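Uncharacterized protein (Bacteroides fragilis, PDB 4FR9) is of unknown function but resembles beta-lactamase inhibitory proteins and belongs to a PepSY-like family, whose fold lays a helix against an antiparallel sheet. Local coordinates at residues 68-73 / 92-97; 79-84 / 107-112. All blocks are in the same frame, centred on the assembly; numbering follows the deposited sequence. Where two conformers were deposited one is given.

Overall arrangement
Both contacts lie on the same face of the antiparallel sheet, at neighbouring strands, and their centres are 9 Å apart. In contact 1 the loop from strand 60-67 to helix 75-83 rests on Val94 of strand 90-98; in contact 2 the helix itself sets Phe81 against strand 105-112. The two meet in one apolar layer, where Leu73 CD2 touches Phe107 CD1 at 3.7 Å and the side chains of Ile70 and Phe81 also touch. Beneath this layer the strands pair directly, with a probable hydrogen bond of 2.8 Å from Asp92 N to Thr110 O. Contact 2 is buried, contact 1 partly so, and together they hold the loop and helix against one face of the sheet.

Contact 1. Residues 68-73 / 92-97; sequences NSINNL and DDVVIL
Ser69 and Val94 bring the two segments closest, their CA atoms 5.9 Å apart, where a short 3-10 turn at residues 70-72 lies over strand 90-98 of the antiparallel sheet. The turn lies within the loop from strand 60-67 to helix 75-83, the helix that packs on this sheet in what is probably a BLIP-like, PepSY-like fold. Just before it, the backbone N of Asn68 donates to Asn72 OD1, a 2.9 Å bond that ties the entrance of the loop to its far side. Ser69 covers Val94 with its main chain: its carbonyl carbon stands 3.7 Å from Val94 CG2. Ser69 CB points away from the strand, and Ser69 OG accepts from Asn71 N at 3.0 Å. This ST turn suits a small hydroxyl residue, and Ser69 O also takes the N-H of Asn72. Ile70 then reaches the strand with its short branch alone, CG2 lying 3.9 Å from Val94 CG2. With chi1 at 64°, CG1 lies between the backbone N and the carbonyl carbon, and the longer branch leads away from the strand, while the side chain as a whole also touches Leu78 and Phe81 of the helix. Asn71 and Asn72 provide polar surface, and the N-H of Leu73 closes the turn onto Ile70 O. Beneath them Val94 is buried; its backbone pairs with Leu67, and its two methyls divide the work. CG2 mainly faces Ser69 and Ile70, while CG1, anti to the backbone N (chi1 -175°), meets buried Leu73, whose CD2 lies 3.7 Å from it.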
loop_
_atom_site.group_PDB
_atom_site.type_symbol
_atom_site.label_atom_id
_atom_site.label_comp_id
_atom_site.label_asym_id
_atom_site.label_seq_id
_atom_site.Cartn_x
_atom_site.Cartn_y
_atom_site.Cartn_z
ATOM N N ASN A 68 7.918 -0.001 -9.068
ATOM C CA ASN A 68 7.793 -0.042 -10.569
ATOM C C ASN A 68 7.784 -1.509 -11.085
ATOM O O ASN A 68 7.205 -1.852 -12.128
ATOM C CB ASN A 68 8.914 0.762 -11.274
ATOM C CG ASN A 68 8.943 2.250 -10.878
ATOM O OD1 ASN A 68 7.899 2.854 -10.587
ATOM N ND2 ASN A 68 10.150 2.847 -10.893
ATOM N N SER A 69 8.376 -2.406 -10.305
ATOM C CA SER A 69 8.692 -3.752 -10.801
ATOM C C SER A 69 9.233 -4.564 -9.650
ATOM O O SER A 69 9.589 -4.014 -8.610
ATOM C CB SER A 69 9.661 -3.720 -11.977
ATOM O OG SER A 69 11.018 -3.889 -11.637
ATOM N N ILE A 70 9.341 -5.868 -9.875
ATOM C CA ILE A 70 9.969 -6.740 -8.880
ATOM C C ILE A 70 11.410 -6.356 -8.586
ATOM O O ILE A 70 11.919 -6.695 -7.519
ATOM C CB ILE A 70 9.807 -8.236 -9.185
ATOM C CG1 ILE A 70 10.523 -8.636 -10.486
ATOM C CG2 ILE A 70 8.318 -8.641 -9.128
ATOM C CD1 ILE A 70 10.492 -10.144 -10.717
ATOM N N ASN A 71 12.099 -5.672 -9.516
ATOM C CA ASN A 71 13.448 -5.269 -9.232
ATOM C C ASN A 71 13.556 -4.187 -8.182
ATOM O O ASN A 71 14.633 -3.880 -7.722
ATOM C CB ASN A 71 14.156 -4.793 -10.501
ATOM C CG ASN A 71 14.501 -5.906 -11.417
ATOM O OD1 ASN A 71 14.366 -7.097 -11.079
ATOM N ND2 ASN A 71 15.073 -5.534 -12.561
ATOM N N ASN A 72 12.427 -3.608 -7.766
ATOM C CA ASN A 72 12.426 -2.663 -6.654
ATOM C C ASN A 72 12.210 -3.323 -5.302
ATOM O O ASN A 72 12.191 -2.636 -4.292
ATOM C CB ASN A 72 11.369 -1.587 -6.881
ATOM C CG ASN A 72 11.651 -0.761 -8.110
ATOM O OD1 ASN A 72 10.754 -0.550 -8.927
ATOM N ND2 ASN A 72 12.888 -0.310 -8.251
ATOM N N LEU A 73 12.022 -4.643 -5.285
ATOM C CA LEU A 73 11.885 -5.381 -4.029
ATOM C C LEU A 73 13.250 -5.542 -3.392
ATOM O O LEU A 73 14.259 -5.666 -4.100
ATOM C CB LEU A 73 11.297 -6.748 -4.287
ATOM C CG LEU A 73 9.879 -6.765 -4.819
ATOM C CD1 LEU A 73 9.478 -8.162 -5.293
ATOM C CD2 LEU A 73 8.923 -6.196 -3.756
ATOM N N ASP A 92 1.557 -8.100 -12.449
ATOM C CA ASP A 92 0.711 -6.964 -12.724
ATOM C C ASP A 92 1.021 -5.716 -11.922
ATOM O O ASP A 92 0.815 -4.607 -12.403
ATOM C CB ASP A 92 -0.764 -7.294 -12.453
ATOM C CG ASP A 92 -1.363 -8.231 -13.481
ATOM O OD1 ASP A 92 -0.794 -8.403 -14.585
ATOM O OD2 ASP A 92 -2.423 -8.801 -13.156
ATOM N N ASP A 93 1.455 -5.866 -10.671
ATOM C CA ASP A 93 1.814 -4.717 -9.863
ATOM C C ASP A 93 2.651 -5.162 -8.685
ATOM O O ASP A 93 2.700 -6.342 -8.330
ATOM C CB ASP A 93 0.604 -3.923 -9.358
ATOM C CG ASP A 93 0.952 -2.476 -9.003
ATOM O OD1 ASP A 93 2.110 -2.040 -9.240
ATOM O OD2 ASP A 93 0.051 -1.758 -8.511
ATOM N N VAL A 94 3.357 -4.190 -8.130
ATOM C CA VAL A 94 4.220 -4.371 -6.975
ATOM C C VAL A 94 4.070 -3.160 -6.079
ATOM O O VAL A 94 4.268 -2.040 -6.551
ATOM C CB VAL A 94 5.693 -4.542 -7.385
ATOM C CG1 VAL A 94 6.517 -4.854 -6.168
ATOM C CG2 VAL A 94 5.861 -5.637 -8.456
ATOM N N VAL A 95 3.723 -3.371 -4.816
ATOM C CA VAL A 95 3.558 -2.273 -3.863
ATOM C C VAL A 95 4.158 -2.653 -2.526
ATOM O O VAL A 95 4.377 -3.834 -2.241
ATOM C CB VAL A 95 2.079 -1.811 -3.697
ATOM C CG1 VAL A 95 1.441 -1.464 -5.058
ATOM C CG2 VAL A 95 1.256 -2.858 -2.983
ATOM N N ILE A 96 4.352 -1.650 -1.682
ATOM C CA ILE A 96 4.689 -1.808 -0.281
ATOM C C ILE A 96 3.523 -1.320 0.567
ATOM O O ILE A 96 2.961 -0.257 0.272
ATOM C CB ILE A 96 5.873 -0.962 0.191
ATOM C CG1 ILE A 96 6.979 -0.961 -0.854
ATOM C CG2 ILE A 96 6.414 -1.534 1.542
ATOM C CD1 ILE A 96 8.197 -0.141 -0.444
ATOM N N LEU A 97 3.135 -2.083 1.594
ATOM C CA LEU A 97 2.184 -1.670 2.606
ATOM C C LEU A 97 2.907 -1.566 3.918
ATOM O O LEU A 97 3.589 -2.492 4.333
ATOM C CB LEU A 97 1.026 -2.651 2.695
ATOM C CG LEU A 97 0.219 -2.858 1.410
ATOM C CD1 LEU A 97 -0.809 -3.983 1.557
ATOM C CD2 LEU A 97 -0.424 -1.575 0.922
#

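Contact 2. Residues 79-84 / 107-112; sequences TAFMES and FVVTVE
The backbones of Phe81 and Val109 stay well apart, CA to CA 8.3 Å, the spacing left when helix 75-83 packs on a face of the antiparallel sheet with a large side chain between them, consistent with a BLIP-like, PepSY-like fold. Phe81 fills that gap. Its CG is anti to the backbone N (chi1 174°), which extends the ring from the helix toward strand 105-112. Val109 and Val111, two residues apart and therefore on the same side of the strand, receive it. Val109 comes at about a right angle to Phe81 and lays CG1 over one ring face, 4.0 Å above the plane and displaced toward the rim. Val111 points back against Phe81, the two side chains coming from opposite directions, and meets the ring obliquely, its CG1 3.8 Å from Phe81 CE1, the atom both valines share, and 3.9 Å from CZ. Valine suits these places because beta-branched residues favour extended strands and offer compact methyl groups to an aromatic ring. Leu119 of the next strand also touches Phe81, while Tyr86 and Trp89 pack on Val111. Thr110, between the two valines, points the other way and bonds through its hydroxyl to Asp118. Where the chain leaves the helix, Ser84, small and polar enough to fold back, bonds twice to the carbonyl of Phe81: its backbone N lies 3.1 Å from Phe81 O, and its OG donates to that same oxygen at 2.8 Å, tilted 16° from the carbonyl plane.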
loop_
_atom_site.group_PDB
_atom_site.type_symbol
_atom_site.label_atom_id
_atom_site.label_comp_id
_atom_site.label_asym_id
_atom_site.label_seq_id
_atom_site.Cartn_x
_atom_site.Cartn_y
_atom_site.Cartn_z
ATOM N N THR A 79 14.234 -12.627 -4.066
ATOM C CA THR A 79 14.645 -14.026 -4.050
ATOM C C THR A 79 13.450 -14.926 -3.734
ATOM O O THR A 79 13.224 -15.905 -4.437
ATOM C CB THR A 79 15.791 -14.258 -3.042
ATOM O OG1 THR A 79 16.947 -13.532 -3.450
ATOM C CG2 THR A 79 16.126 -15.739 -2.889
ATOM N N ALA A 80 12.691 -14.574 -2.705
ATOM C CA ALA A 80 11.539 -15.396 -2.330
ATOM C C ALA A 80 10.534 -15.492 -3.472
ATOM O O ALA A 80 9.965 -16.545 -3.748
ATOM C CB ALA A 80 10.879 -14.833 -1.081
ATOM N N PHE A 81 10.271 -14.381 -4.152
ATOM C CA PHE A 81 9.322 -14.416 -5.267
ATOM C C PHE A 81 9.847 -15.335 -6.359
ATOM O O PHE A 81 9.113 -16.166 -6.900
ATOM C CB PHE A 81 9.062 -13.015 -5.821
ATOM C CG PHE A 81 8.207 -13.047 -7.053
ATOM C CD1 PHE A 81 6.876 -13.447 -6.971
ATOM C CD2 PHE A 81 8.738 -12.841 -8.301
ATOM C CE1 PHE A 81 6.114 -13.598 -8.083
ATOM C CE2 PHE A 81 7.973 -12.954 -9.410
ATOM C CZ PHE A 81 6.675 -13.358 -9.324
HETATM N N MSE A 82 11.123 -15.183 -6.710
HETATM C CA MSE A 82 11.676 -15.970 -7.801
HETATM C C MSE A 82 11.826 -17.456 -7.482
HETATM O O MSE A 82 11.907 -18.272 -8.400
HETATM C CB MSE A 82 12.991 -15.366 -8.246
HETATM C CG MSE A 82 12.822 -14.040 -8.899
HETATM SE SE MSE A 82 14.446 -13.422 -9.740
HETATM C CE MSE A 82 14.461 -14.611 -11.248
ATOM N N GLU A 83 11.840 -17.805 -6.193
ATOM C CA GLU A 83 11.836 -19.209 -5.736
ATOM C C GLU A 83 10.419 -19.791 -5.662
ATOM O O GLU A 83 10.265 -21.010 -5.497
ATOM C CB GLU A 83 12.483 -19.302 -4.343
ATOM C CG GLU A 83 13.971 -19.075 -4.294
ATOM C CD GLU A 83 14.510 -19.038 -2.855
ATOM O OE1 GLU A 83 13.707 -18.903 -1.927
ATOM O OE2 GLU A 83 15.750 -19.020 -2.636
ATOM N N SER A 84 9.400 -18.946 -5.670
ATOM C CA SER A 84 8.024 -19.352 -5.378
ATOM C C SER A 84 7.384 -20.082 -6.536
ATOM O O SER A 84 7.858 -20.048 -7.672
ATOM C CB SER A 84 7.161 -18.148 -5.024
ATOM O OG SER A 84 6.748 -17.425 -6.172
ATOM N N PHE A 107 5.347 -6.541 1.438
ATOM C CA PHE A 107 5.546 -6.301 0.002
ATOM C C PHE A 107 4.528 -7.151 -0.739
ATOM O O PHE A 107 4.462 -8.363 -0.518
ATOM C CB PHE A 107 6.952 -6.696 -0.400
ATOM C CG PHE A 107 7.982 -5.819 0.186
ATOM C CD1 PHE A 107 8.351 -4.634 -0.474
ATOM C CD2 PHE A 107 8.566 -6.098 1.388
ATOM C CE1 PHE A 107 9.267 -3.782 0.079
ATOM C CE2 PHE A 107 9.506 -5.222 1.952
ATOM C CZ PHE A 107 9.850 -4.079 1.280
ATOM N N VAL A 108 3.753 -6.536 -1.630
ATOM C CA VAL A 108 2.667 -7.211 -2.299
ATOM C C VAL A 108 2.965 -7.269 -3.782
ATOM O O VAL A 108 3.078 -6.232 -4.439
ATOM C CB VAL A 108 1.305 -6.564 -2.041
ATOM C CG1 VAL A 108 0.224 -7.422 -2.637
ATOM C CG2 VAL A 108 1.061 -6.348 -0.543
ATOM N N VAL A 109 3.080 -8.482 -4.286
ATOM C CA VAL A 109 3.289 -8.731 -5.705
ATOM C C VAL A 109 1.989 -9.314 -6.260
ATOM O O VAL A 109 1.544 -10.363 -5.790
ATOM C CB VAL A 109 4.466 -9.699 -5.963
ATOM C CG1 VAL A 109 4.694 -9.897 -7.484
ATOM C CG2 VAL A 109 5.715 -9.201 -5.310
ATOM N N THR A 110 1.363 -8.618 -7.214
ATOM C CA THR A 110 0.150 -9.098 -7.856
ATOM C C THR A 110 0.536 -9.835 -9.112
ATOM O O THR A 110 1.211 -9.272 -9.968
ATOM C CB THR A 110 -0.793 -7.950 -8.226
ATOM O OG1 THR A 110 -1.024 -7.133 -7.082
ATOM C CG2 THR A 110 -2.074 -8.473 -8.815
ATOM N N VAL A 111 0.134 -11.098 -9.203
ATOM C CA VAL A 111 0.463 -11.980 -10.301
ATOM C C VAL A 111 -0.814 -12.536 -10.928
ATOM O O VAL A 111 -1.840 -12.670 -10.270
ATOM C CB VAL A 111 1.392 -13.141 -9.885
ATOM C CG1 VAL A 111 2.805 -12.667 -9.645
ATOM C CG2 VAL A 111 0.839 -13.896 -8.706
ATOM N N GLU A 112 -0.715 -12.876 -12.202
ATOM C CA GLU A 112 -1.872 -13.451 -12.880
ATOM C C GLU A 112 -1.494 -14.617 -13.783
ATOM O O GLU A 112 -0.439 -14.641 -14.416
ATOM C CB GLU A 112 -2.636 -12.373 -13.653
ATOM C CG GLU A 112 -1.878 -11.857 -14.880
ATOM C CD GLU A 112 -2.565 -10.701 -15.616
ATOM O OE1 GLU A 112 -3.625 -10.232 -15.154
ATOM O OE2 GLU A 112 -2.020 -10.252 -16.657
#